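Local coordinates for putative transcriptional regulator protein, LacI family (Rhizobium etli, PDB 3MIZ) that probably acts as a DNA-binding transcriptional repressor, its regulatory portion resembling the periplasmic sugar-binding proteins as in other LacI-family members, at residues A[168-173]-A[189-194]. Residues are numbered along the deposited sequence; the frame is centred on the assembly and turned at random.
Sequences SISLGM and TEMLKQ
M191, a selenomethionine, reaches from its helix to the strand face on which S168 and S170 stand, and its side chain supplies most of the helix's share of the contact. CB leaves the helix toward the strand. With CG anti to the backbone N (chi1 -176°) and the next torsion also extended, the chain runs straight out instead of lying back along the helix. CG passes S168, its carbon 4.0 Å from S168 CB. Selenium follows, 4.0 Å from the carbonyl O of S168, and there the chain bends (chi3 -73°). This turn sets CE beside two oxygens of the strand, 3.2 Å from S168 O and 3.3 Å from S170 OG; CE also lies 3.8 Å from S170 CB, so the methyl touches both the hydroxyl oxygen and CB of S170. The setting is the Rossmann-like C-terminal subdomain of a periplasmic-binding-protein fold, where helix 184-192 packs on one face of the mixed sheet. S168 and S170 bond through their backbones to the neighbouring parallel strand 134-138, and M191 spans onto that strand too, touching I137. Between the two serines, I169 points to the other face, against L150 and F153 of helix 144-160. Three residues on from M191, Q194, its chain extended beyond CG, brings only its amide end up to the S168 hydroxyl, in the partly exposed margin of the interface: Q194 CD is 3.8 Å from S168 OG. An alanine in place of Q194 would remove the amide and the chain bearing it, and is likely to leave S168 OG without this polar neighbour and more open to solvent.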
loop_
_atom_site.group_PDB
_atom_site.type_symbol
_atom_site.label_atom_id
_atom_site.label_comp_id
_atom_site.label_asym_id
_atom_site.label_seq_id
_atom_site.Cartn_x
_atom_site.Cartn_y
_atom_site.Cartn_z
ATOM N N SER A 168 -26.473 6.211 12.593
ATOM C CA SER A 168 -25.810 7.470 12.286
ATOM C C SER A 168 -24.979 7.165 11.047
ATOM O O SER A 168 -23.883 6.619 11.152
ATOM C CB SER A 168 -24.882 7.911 13.423
ATOM O OG SER A 168 -25.596 8.499 14.496
ATOM N N ILE A 169 -25.510 7.508 9.876
ATOM C CA ILE A 169 -24.812 7.247 8.626
ATOM C C ILE A 169 -24.313 8.549 8.022
ATOM O O ILE A 169 -25.057 9.518 7.913
ATOM C CB ILE A 169 -25.738 6.522 7.621
ATOM C CG1 ILE A 169 -26.289 5.251 8.270
ATOM C CG2 ILE A 169 -24.959 6.169 6.348
ATOM C CD1 ILE A 169 -27.296 4.485 7.427
ATOM N N SER A 170 -23.041 8.575 7.644
ATOM C CA SER A 170 -22.458 9.779 7.063
ATOM C C SER A 170 -21.429 9.444 6.000
ATOM O O SER A 170 -20.800 8.390 6.045
ATOM C CB SER A 170 -21.768 10.609 8.152
ATOM O OG SER A 170 -22.628 10.849 9.259
ATOM N N LEU A 171 -21.265 10.342 5.032
ATOM C CA LEU A 171 -20.254 10.150 4.004
ATOM C C LEU A 171 -18.943 10.563 4.651
ATOM O O LEU A 171 -18.923 11.446 5.513
ATOM C CB LEU A 171 -20.508 11.059 2.797
ATOM C CG LEU A 171 -21.656 10.700 1.859
ATOM C CD1 LEU A 171 -21.843 11.818 0.834
ATOM C CD2 LEU A 171 -21.351 9.381 1.173
ATOM N N GLY A 172 -17.850 9.929 4.244
ATOM C CA GLY A 172 -16.556 10.284 4.794
ATOM C C GLY A 172 -15.662 10.849 3.705
ATOM O O GLY A 172 -14.629 11.449 3.981
HETATM N N MSE A 173 -16.070 10.668 2.454
HETATM C CA MSE A 173 -15.272 11.150 1.341
HETATM C C MSE A 173 -16.061 11.086 0.051
HETATM O O MSE A 173 -17.102 10.433 -0.027
HETATM C CB MSE A 173 -14.045 10.268 1.178
HETATM C CG MSE A 173 -14.439 8.886 0.721
HETATM SE SE MSE A 173 -12.932 7.748 0.483
HETATM C CE MSE A 173 -12.481 7.455 2.352
ATOM N N THR A 189 -15.965 13.064 14.102
ATOM C CA THR A 189 -15.989 13.955 15.252
ATOM C C THR A 189 -17.412 14.461 15.491
ATOM O O THR A 189 -17.904 14.445 16.618
ATOM C CB THR A 189 -15.031 15.137 15.042
ATOM O OG1 THR A 189 -13.682 14.649 15.054
ATOM C CG2 THR A 189 -15.194 16.173 16.159
ATOM N N GLU A 190 -18.071 14.896 14.423
ATOM C CA GLU A 190 -19.443 15.384 14.519
ATOM C C GLU A 190 -20.348 14.281 15.053
ATOM O O GLU A 190 -21.187 14.516 15.928
ATOM C CB GLU A 190 -19.934 15.836 13.140
ATOM C CG GLU A 190 -21.330 16.453 13.121
ATOM C CD GLU A 190 -21.464 17.647 14.054
ATOM O OE1 GLU A 190 -20.564 18.518 14.051
ATOM O OE2 GLU A 190 -22.476 17.719 14.787
HETATM N N MSE A 191 -20.160 13.074 14.527
HETATM C CA MSE A 191 -20.947 11.912 14.914
HETATM C C MSE A 191 -20.792 11.555 16.392
HETATM O O MSE A 191 -21.758 11.194 17.067
HETATM C CB MSE A 191 -20.530 10.714 14.054
HETATM C CG MSE A 191 -21.326 9.451 14.280
HETATM SE SE MSE A 191 -20.692 8.014 13.129
HETATM C CE MSE A 191 -21.390 8.679 11.446
ATOM N N LEU A 192 -19.567 11.657 16.891
ATOM C CA LEU A 192 -19.282 11.319 18.281
ATOM C C LEU A 192 -19.653 12.425 19.267
ATOM O O LEU A 192 -19.697 12.200 20.481
ATOM C CB LEU A 192 -17.802 10.966 18.424
ATOM C CG LEU A 192 -17.393 9.633 17.786
ATOM C CD1 LEU A 192 -15.870 9.546 17.647
ATOM C CD2 LEU A 192 -17.928 8.489 18.639
ATOM N N LYS A 193 -19.911 13.621 18.751
ATOM C CA LYS A 193 -20.280 14.735 19.612
ATOM C C LYS A 193 -21.792 14.849 19.736
ATOM O O LYS A 193 -22.299 15.671 20.496
ATOM C CB LYS A 193 -19.693 16.046 19.085
ATOM C CG LYS A 193 -18.195 16.177 19.340
ATOM C CD LYS A 193 -17.692 17.590 19.098
ATOM C CE LYS A 193 -17.838 18.003 17.644
ATOM N NZ LYS A 193 -17.255 19.355 17.399
ATOM N N GLN A 194 -22.505 14.012 18.987
ATOM C CA GLN A 194 -23.960 14.002 19.024
ATOM C C GLN A 194 -24.408 13.714 20.451
ATOM O O GLN A 194 -23.705 13.044 21.209
ATOM C CB GLN A 194 -24.514 12.911 18.105
ATOM C CG GLN A 194 -24.263 13.117 16.624
ATOM C CD GLN A 194 -24.830 11.983 15.792
ATOM O OE1 GLN A 194 -24.449 10.826 15.958
ATOM N NE2 GLN A 194 -25.748 12.309 14.892
#